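Local coordinates for protein F420-dependent methylenetetrahydromethanopterin dehydrogenase (Methanopyrus kandleri, PDB 3IQE) that catalyses the reversible, coenzyme F420-dependent reduction of methenyl- to methylene-tetrahydromethanopterin in methanogenesis from carbon dioxide, at residues A[12-17]-A[71-76]; A[101-106]-A[118-123]. All coordinates share one frame; numbering follows the deposited sequence.

Interaction 1 of 2, residues A[12-17]-A[71-76]. With F42 (coenzyme f420), chain H.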
ATOM      1  N   GLY A  12     -20.901  -7.301 -28.037  1.00 20.24           N
ATOM      2  CA  GLY A  12     -19.940  -7.890 -27.102  1.00 20.58           C
ATOM      3  C   GLY A  12     -19.235  -6.774 -26.360  1.00 21.24           C
ATOM      4  O   GLY A  12     -19.477  -5.610 -26.637  1.00 22.50           O
ATOM      5  N   ASN A  13     -18.366  -7.112 -25.426  1.00 21.10           N
ATOM      6  CA  ASN A  13     -17.708  -6.064 -24.647  1.00 20.89           C
ATOM      7  C   ASN A  13     -16.197  -6.139 -24.611  1.00 21.60           C
ATOM      8  O   ASN A  13     -15.613  -7.205 -24.396  1.00 19.96           O
ATOM      9  CB  ASN A  13     -18.239  -6.003 -23.221  1.00 20.92           C
ATOM     10  CG  ASN A  13     -17.895  -4.677 -22.538  1.00 21.90           C
ATOM     11  OD1 ASN A  13     -18.379  -3.630 -22.966  1.00 20.78           O
ATOM     12  ND2 ASN A  13     -17.043  -4.706 -21.518  1.00 18.71           N
ATOM     13  N   LEU A  14     -15.602  -4.982 -24.870  1.00 21.02           N
ATOM     14  CA  LEU A  14     -14.182  -4.749 -24.781  1.00 22.54           C
ATOM     15  C   LEU A  14     -14.079  -3.474 -23.945  1.00 22.59           C
ATOM     16  O   LEU A  14     -15.013  -2.691 -23.937  1.00 23.15           O
ATOM     17  CB  LEU A  14     -13.644  -4.521 -26.188  1.00 23.20           C
ATOM     18  CG  LEU A  14     -12.497  -5.386 -26.711  1.00 25.01           C
ATOM     19  CD1 LEU A  14     -12.630  -6.817 -26.298  1.00 24.05           C
ATOM     20  CD2 LEU A  14     -12.475  -5.237 -28.208  1.00 24.79           C
ATOM     21  N   GLY A  15     -12.968  -3.252 -23.235  1.00 22.41           N
ATOM     22  CA  GLY A  15     -12.784  -2.012 -22.474  1.00 22.89           C
ATOM     23  C   GLY A  15     -12.789  -0.775 -23.371  1.00 23.08           C
ATOM     24  O   GLY A  15     -13.312   0.293 -23.008  1.00 24.89           O
ATOM     25  N   THR A  16     -12.235  -0.923 -24.565  1.00 22.34           N
ATOM     26  CA  THR A  16     -12.119   0.209 -25.488  1.00 21.34           C
ATOM     27  C   THR A  16     -13.446   0.574 -26.132  1.00 21.54           C
ATOM     28  O   THR A  16     -13.715   1.753 -26.385  1.00 19.74           O
ATOM     29  CB  THR A  16     -11.144  -0.129 -26.620  1.00 22.10           C
ATOM     30  OG1 THR A  16      -9.859  -0.454 -26.081  1.00 18.34           O
ATOM     31  CG2 THR A  16     -10.997   1.032 -27.582  1.00 23.36           C
ATOM     32  N   SER A  17     -14.265  -0.429 -26.413  1.00 21.90           N
ATOM     33  CA  SER A  17     -15.544  -0.190 -27.116  1.00 23.64           C
ATOM     34  C   SER A  17     -16.556   0.416 -26.152  1.00 24.12           C
ATOM     35  O   SER A  17     -17.485   1.147 -26.541  1.00 24.64           O
ATOM     36  CB  SER A  17     -16.063  -1.503 -27.696  1.00 23.65           C
ATOM     37  OG  SER A  17     -16.260  -2.437 -26.665  1.00 26.33           O
ATOM     38  N   GLY A  71     -17.309  -1.771 -32.743  1.00 20.76           N
ATOM     39  CA  GLY A  71     -16.408  -2.034 -31.658  1.00 21.88           C
ATOM     40  C   GLY A  71     -16.838  -3.261 -30.901  1.00 22.11           C
ATOM     41  O   GLY A  71     -17.993  -3.414 -30.510  1.00 23.28           O
ATOM     42  N   GLY A  72     -15.898  -4.144 -30.682  1.00 22.00           N
ATOM     43  CA  GLY A  72     -16.240  -5.409 -30.082  1.00 21.78           C
ATOM     44  C   GLY A  72     -15.078  -6.358 -30.123  1.00 21.66           C
ATOM     45  O   GLY A  72     -14.043  -6.089 -30.754  1.00 22.02           O
ATOM     46  N   PRO A  73     -15.235  -7.469 -29.429  1.00 20.92           N
ATOM     47  CA  PRO A  73     -14.231  -8.492 -29.362  1.00 21.37           C
ATOM     48  C   PRO A  73     -13.986  -9.198 -30.686  1.00 21.70           C
ATOM     49  O   PRO A  73     -14.904  -9.350 -31.505  1.00 21.24           O
ATOM     50  CB  PRO A  73     -14.813  -9.495 -28.360  1.00 21.81           C
ATOM     51  CG  PRO A  73     -15.827  -8.765 -27.616  1.00 22.07           C
ATOM     52  CD  PRO A  73     -16.361  -7.727 -28.533  1.00 19.76           C
ATOM     53  N   ASN A  74     -12.741  -9.630 -30.866  1.00 21.74           N
ATOM     54  CA  ASN A  74     -12.338 -10.527 -31.941  1.00 21.97           C
ATOM     55  C   ASN A  74     -12.968 -10.272 -33.296  1.00 21.81           C
ATOM     56  O   ASN A  74     -13.928 -10.928 -33.667  1.00 20.77           O
ATOM     57  CB  ASN A  74     -12.574 -11.984 -31.523  1.00 22.85           C
ATOM     58  CG  ASN A  74     -11.809 -12.963 -32.390  1.00 21.44           C
ATOM     59  OD1 ASN A  74     -11.201 -12.574 -33.379  1.00 22.56           O
ATOM     60  ND2 ASN A  74     -11.820 -14.235 -32.010  1.00 22.98           N
ATOM     61  N   PRO A  75     -12.403  -9.332 -34.058  1.00 21.31           N
ATOM     62  CA  PRO A  75     -12.896  -9.111 -35.418  1.00 22.22           C
ATOM     63  C   PRO A  75     -12.813 -10.354 -36.313  1.00 22.57           C
ATOM     64  O   PRO A  75     -13.346 -10.349 -37.418  1.00 22.26           O
ATOM     65  CB  PRO A  75     -11.976  -8.005 -35.962  1.00 22.13           C
ATOM     66  CG  PRO A  75     -11.321  -7.405 -34.794  1.00 21.28           C
ATOM     67  CD  PRO A  75     -11.272  -8.466 -33.729  1.00 21.40           C
ATOM     68  N   ALA A  76     -12.154 -11.414 -35.851  1.00 23.14           N
ATOM     69  CA  ALA A  76     -12.013 -12.616 -36.679  1.00 23.50           C
ATOM     70  C   ALA A  76     -13.134 -13.636 -36.442  1.00 23.33           C
ATOM     71  O   ALA A  76     -13.365 -14.539 -37.263  1.00 22.84           O
ATOM     72  CB  ALA A  76     -10.655 -13.268 -36.456  1.00 23.80           C
TER
HETATM   73  N1  F42 H 285     -17.781 -13.443 -26.502  0.60 31.22           N
HETATM   74  C2  F42 H 285     -19.020 -12.909 -26.517  0.60 32.89           C
HETATM   75  O2  F42 H 285     -19.985 -13.628 -26.840  0.60 32.42           O
HETATM   76  N3  F42 H 285     -19.263 -11.758 -25.847  0.60 31.91           N
HETATM   77  C4  F42 H 285     -18.239 -11.017 -25.347  0.60 31.54           C
HETATM   78  O4  F42 H 285     -18.456  -9.836 -25.003  0.60 30.76           O
HETATM   79  C4A F42 H 285     -16.941 -11.513 -25.442  0.60 31.66           C
HETATM   80  C5  F42 H 285     -15.849 -10.950 -24.796  0.60 31.29           C
HETATM   81  C5A F42 H 285     -14.616 -11.110 -25.429  0.60 30.93           C
HETATM   82  C6  F42 H 285     -13.554 -10.240 -25.210  0.60 30.46           C
HETATM   83  C7  F42 H 285     -12.349 -10.428 -25.871  0.60 29.02           C
HETATM   84  C8  F42 H 285     -12.200 -11.493 -26.754  0.60 31.34           C
HETATM   85  O8M F42 H 285     -11.031 -11.670 -27.414  0.60 30.61           O
HETATM   86  C9  F42 H 285     -13.257 -12.365 -26.977  0.60 30.67           C
HETATM   87  C9A F42 H 285     -14.459 -12.167 -26.318  0.60 30.87           C
HETATM   88  N10 F42 H 285     -15.473 -12.999 -26.521  0.60 32.98           N
HETATM   89  C10 F42 H 285     -16.727 -12.636 -26.221  0.60 32.18           C
HETATM   90  C1' F42 H 285     -15.181 -14.387 -26.883  0.60 35.65           C
HETATM   91  C2' F42 H 285     -15.278 -14.485 -28.397  0.60 37.25           C
HETATM   92  O2' F42 H 285     -16.605 -14.120 -28.794  0.60 36.76           O
HETATM   93  C3' F42 H 285     -14.949 -15.887 -28.880  0.60 37.59           C
HETATM   94  O3' F42 H 285     -15.758 -16.860 -28.220  0.60 37.95           O
HETATM   95  C4' F42 H 285     -13.511 -16.253 -28.597  0.60 39.53           C
HETATM   96  O4' F42 H 285     -12.637 -15.322 -29.234  0.60 37.94           O
HETATM   97  C5' F42 H 285     -13.230 -17.654 -29.130  0.60 41.60           C
HETATM   98  O5' F42 H 285     -11.894 -17.663 -29.612  0.60 45.64           O
HETATM   99  P   F42 H 285     -11.491 -18.260 -31.051  0.60 49.00           P
HETATM  100  O1P F42 H 285     -12.677 -17.962 -31.946  0.60 49.62           O
HETATM  101  O2P F42 H 285     -10.206 -17.552 -31.410  0.60 47.81           O
HETATM  102  O3P F42 H 285     -11.311 -19.738 -30.774  0.60 48.21           O

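Interaction 2 of 2, residues A[101-106]-A[118-123]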
ATOM      1  N   PRO A 101      -6.853 -10.849 -31.172  1.00 22.53           N
ATOM      2  CA  PRO A 101      -7.273 -11.804 -32.212  1.00 22.60           C
ATOM      3  C   PRO A 101      -7.670 -11.147 -33.530  1.00 22.34           C
ATOM      4  O   PRO A 101      -7.767 -11.826 -34.526  1.00 23.11           O
ATOM      5  CB  PRO A 101      -8.488 -12.491 -31.588  1.00 22.32           C
ATOM      6  CG  PRO A 101      -8.182 -12.462 -30.104  1.00 23.11           C
ATOM      7  CD  PRO A 101      -7.431 -11.173 -29.857  1.00 22.70           C
ATOM      8  N   GLY A 102      -7.889  -9.847 -33.546  1.00 21.87           N
ATOM      9  CA  GLY A 102      -8.149  -9.153 -34.801  1.00 21.59           C
ATOM     10  C   GLY A 102      -6.919  -9.194 -35.696  1.00 21.55           C
ATOM     11  O   GLY A 102      -7.009  -8.993 -36.889  1.00 20.76           O
ATOM     12  N   LEU A 103      -5.746  -9.460 -35.126  1.00 21.51           N
ATOM     13  CA  LEU A 103      -4.543  -9.508 -35.942  1.00 22.11           C
ATOM     14  C   LEU A 103      -4.624 -10.572 -37.050  1.00 22.52           C
ATOM     15  O   LEU A 103      -4.002 -10.425 -38.102  1.00 22.08           O
ATOM     16  CB  LEU A 103      -3.312  -9.762 -35.074  1.00 22.57           C
ATOM     17  CG  LEU A 103      -2.792  -8.527 -34.332  1.00 22.64           C
ATOM     18  CD1 LEU A 103      -1.796  -8.993 -33.284  1.00 24.65           C
ATOM     19  CD2 LEU A 103      -2.166  -7.501 -35.280  1.00 22.99           C
ATOM     20  N   LYS A 104      -5.375 -11.639 -36.807  1.00 23.34           N
ATOM     21  CA  LYS A 104      -5.568 -12.676 -37.834  1.00 23.92           C
ATOM     22  C   LYS A 104      -6.175 -12.104 -39.110  1.00 23.99           C
ATOM     23  O   LYS A 104      -6.002 -12.672 -40.182  1.00 23.50           O
ATOM     24  CB  LYS A 104      -6.483 -13.792 -37.328  1.00 24.09           C
ATOM     25  CG  LYS A 104      -5.802 -14.856 -36.490  1.00 26.96           C
ATOM     26  CD  LYS A 104      -6.788 -15.462 -35.474  1.00 29.35           C
ATOM     27  CE  LYS A 104      -7.487 -14.373 -34.691  1.00 30.16           C
ATOM     28  NZ  LYS A 104      -8.488 -14.878 -33.712  1.00 30.80           N
ATOM     29  N   VAL A 105      -6.899 -10.993 -39.009  1.00 23.92           N
ATOM     30  CA  VAL A 105      -7.608 -10.489 -40.179  1.00 24.12           C
ATOM     31  C   VAL A 105      -7.204  -9.067 -40.519  1.00 24.62           C
ATOM     32  O   VAL A 105      -7.896  -8.376 -41.266  1.00 24.75           O
ATOM     33  CB  VAL A 105      -9.132 -10.570 -40.001  1.00 24.13           C
ATOM     34  CG1 VAL A 105      -9.611 -12.003 -40.112  1.00 23.92           C
ATOM     35  CG2 VAL A 105      -9.567  -9.958 -38.683  1.00 23.43           C
ATOM     36  N   LYS A 106      -6.075  -8.634 -39.975  1.00 25.07           N
ATOM     37  CA  LYS A 106      -5.552  -7.329 -40.301  1.00 25.65           C
ATOM     38  C   LYS A 106      -5.458  -7.208 -41.822  1.00 25.81           C
ATOM     39  O   LYS A 106      -5.865  -6.204 -42.398  1.00 24.67           O
ATOM     40  CB  LYS A 106      -4.194  -7.098 -39.627  1.00 26.55           C
ATOM     41  CG  LYS A 106      -3.598  -5.712 -39.865  1.00 28.03           C
ATOM     42  CD  LYS A 106      -2.841  -5.174 -38.645  1.00 29.83           C
ATOM     43  CE  LYS A 106      -1.371  -5.598 -38.597  1.00 31.08           C
ATOM     44  NZ  LYS A 106      -0.587  -5.057 -39.745  1.00 32.50           N
ATOM     45  N   LEU A 118      -6.559  -2.063 -33.177  1.00 19.40           N
ATOM     46  CA  LEU A 118      -6.521  -3.273 -32.424  1.00 19.12           C
ATOM     47  C   LEU A 118      -5.707  -3.019 -31.168  1.00 19.85           C
ATOM     48  O   LEU A 118      -4.553  -2.622 -31.236  1.00 18.92           O
ATOM     49  CB  LEU A 118      -5.912  -4.392 -33.266  1.00 20.18           C
ATOM     50  CG  LEU A 118      -6.634  -4.614 -34.592  1.00 19.42           C
ATOM     51  CD1 LEU A 118      -5.900  -5.683 -35.405  1.00 22.44           C
ATOM     52  CD2 LEU A 118      -8.106  -4.998 -34.383  1.00 18.17           C
ATOM     53  N   VAL A 119      -6.348  -3.234 -30.028  1.00 20.29           N
ATOM     54  CA  VAL A 119      -5.777  -2.917 -28.741  1.00 20.89           C
ATOM     55  C   VAL A 119      -5.372  -4.229 -28.063  1.00 20.48           C
ATOM     56  O   VAL A 119      -6.205  -4.997 -27.572  1.00 20.78           O
ATOM     57  CB  VAL A 119      -6.763  -2.107 -27.887  1.00 20.21           C
ATOM     58  CG1 VAL A 119      -6.059  -1.626 -26.613  1.00 21.44           C
ATOM     59  CG2 VAL A 119      -7.356  -0.927 -28.704  1.00 23.05           C
ATOM     60  N   LYS A 120      -4.084  -4.515 -28.090  1.00 19.44           N
ATOM     61  CA  LYS A 120      -3.605  -5.805 -27.608  1.00 20.36           C
ATOM     62  C   LYS A 120      -3.815  -5.970 -26.112  1.00 19.78           C
ATOM     63  O   LYS A 120      -4.215  -7.039 -25.675  1.00 19.32           O
ATOM     64  CB  LYS A 120      -2.167  -6.030 -28.030  1.00 20.20           C
ATOM     65  CG  LYS A 120      -1.992  -5.987 -29.548  1.00 22.43           C
ATOM     66  CD  LYS A 120      -0.610  -6.412 -30.005  1.00 26.08           C
ATOM     67  CE  LYS A 120      -0.474  -7.922 -29.968  1.00 27.34           C
ATOM     68  NZ  LYS A 120       0.748  -8.350 -30.683  1.00 28.90           N
ATOM     69  N   PRO A 121      -3.609  -4.898 -25.323  1.00 19.62           N
ATOM     70  CA  PRO A 121      -3.866  -5.049 -23.895  1.00 19.83           C
ATOM     71  C   PRO A 121      -5.355  -5.103 -23.509  1.00 19.61           C
ATOM     72  O   PRO A 121      -5.683  -5.321 -22.362  1.00 19.27           O
ATOM     73  CB  PRO A 121      -3.141  -3.844 -23.252  1.00 19.81           C
ATOM     74  CG  PRO A 121      -2.501  -3.053 -24.432  1.00 20.29           C
ATOM     75  CD  PRO A 121      -3.165  -3.543 -25.688  1.00 19.96           C
ATOM     76  N   ASP A 122      -6.262  -4.959 -24.471  1.00 19.32           N
ATOM     77  CA  ASP A 122      -7.672  -5.097 -24.153  1.00 19.56           C
ATOM     78  C   ASP A 122      -8.002  -6.584 -24.123  1.00 20.15           C
ATOM     79  O   ASP A 122      -8.534  -7.130 -25.083  1.00 20.07           O
ATOM     80  CB  ASP A 122      -8.512  -4.367 -25.207  1.00 18.87           C
ATOM     81  CG  ASP A 122      -9.816  -3.846 -24.650  1.00 22.02           C
ATOM     82  OD1 ASP A 122     -10.431  -4.526 -23.785  1.00 23.62           O
ATOM     83  OD2 ASP A 122     -10.230  -2.737 -25.083  1.00 19.69           O
ATOM     84  N   ALA A 123      -7.702  -7.232 -23.007  1.00 19.82           N
ATOM     85  CA  ALA A 123      -7.723  -8.683 -22.936  1.00 20.60           C
ATOM     86  C   ALA A 123      -9.084  -9.287 -22.559  1.00 21.03           C
ATOM     87  O   ALA A 123      -9.847  -8.746 -21.750  1.00 22.14           O
ATOM     88  CB  ALA A 123      -6.680  -9.174 -21.971  1.00 20.98           C
TER

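Interaction 1 of 2, residues A[12-17]-A[71-76]
Gly12 and Leu14 meet Gly72 and Pro73 in a buried packing contact between the loops that follow two neighbouring parallel strands, 4-10 and 67-71, at the sheet end where F420 binds. No hydrogen bond crosses it. Gly12 presents bare backbone to Pro73, and its C sits 3.7 Å from Pro73 CD. Leu14 uses its two methyls differently. CD2 presses on the peptide of Gly72, only 3.1 Å from Gly72 O, while CD1 faces Pro73 CG and reaches the C6-C7 end of the deazaflavin. Its first torsion (-125°) is well off a staggered position, probably a cost of fitting both methyls. Farther from the cofactor, Ser17 CB lies against Gly71 C, and Ser17 OG turns back to hydrogen-bond Leu14 O.

Pro73 stands on one face of the deazaflavin, its CB-CG edge down, with CB 3.4 Å from C5A and CG 3.6 Å from C5 of the cofactor, the carbon at which deazaflavins exchange hydride. The polar grip comes from both segments. The backbone N of Asn13 donates to O4 of F420 (2.8 Å, 158°). At the other end Asn74, its CG anti to the backbone N (-163°), sends ND2 to the ribityl O4' at 3.1 Å. Its OD1 meanwhile accepts from Ala76 N in an Asx turn, with the donor above the carbonyl plane, so both ends of the amide are engaged and its flip is fixed. Replacing Asn74 with a leucine would probably leave O4' without this donor and Ala76 N without the acceptor that closes the turn.

These segments give the cofactor two polar grips with apolar packing between them, besides its bond to Val42 O, and the backbone N-H that Asn13 gives to O4 probably draws electron density toward that carbonyl, easing hydride acceptance at C5.

Interaction 2 of 2, residues A[101-106]-A[118-123]
Leu118 points from the end of strand 115-119 straight at the backbone of the 3-10 turn 101-104, and its two methyls sit side by side against one side of the Gly102 backbone. CD1 touches Gly102 C at 3.7 Å and Leu103 N just beyond it, while CD2 lies 4.2 Å from Gly102 CA. With no side chain at Gly102, the leucine can come this close. Leu103 approaches Leu118 on a slant, and the nearest methyls, Leu103 CD2 and Leu118 CD1, are 4.2 Å apart.

The other Leu103 methyl serves Lys120, whose chain runs at about a right angle to it. A bend at chi3 (78°) swings the end of the lysine over Leu103, so that CE and NZ both lie 3.7 Å from Leu103 CD1. The CE contact is alkyl packing, with the ammonium NZ riding beside the methyl; NZ also has a long, weak ion pair with Glu211 of helix 197-223. Val182 of strand 180-183 touches Leu103, Lys106 and Lys120, extending the apolar patch.

Strands 94-98 and 115-119 are adjacent and parallel, joined through helix 106-111: a beta-alpha-beta crossover, in which Leu118 of the second strand packs under the turn that leads into the connecting helix.

In the fold
Interactions 1 and 2 lie side by side at the same end of the parallel sheet, their centres about 9 Å apart. Asp122 ties them together: OD2 accepts from Thr16 OG1 at 2.5 Å and OD1 from Gly15 N at 2.9 Å, probable hydrogen bonds that join the loop after strand 115-119 to the start of helix 15-19. On the other flank, Pro75 CD packs on Gly102 CA at 3.4 Å, and Asn74 OD1 sits 3.3 Å from Pro101 CB. Both contacts border the active site. Pro101 and Lys104 touch F420 alongside 12-17 and 71-76, and Ala123 and the side chain of Asn13 approach bound tetrahydromethanopterin.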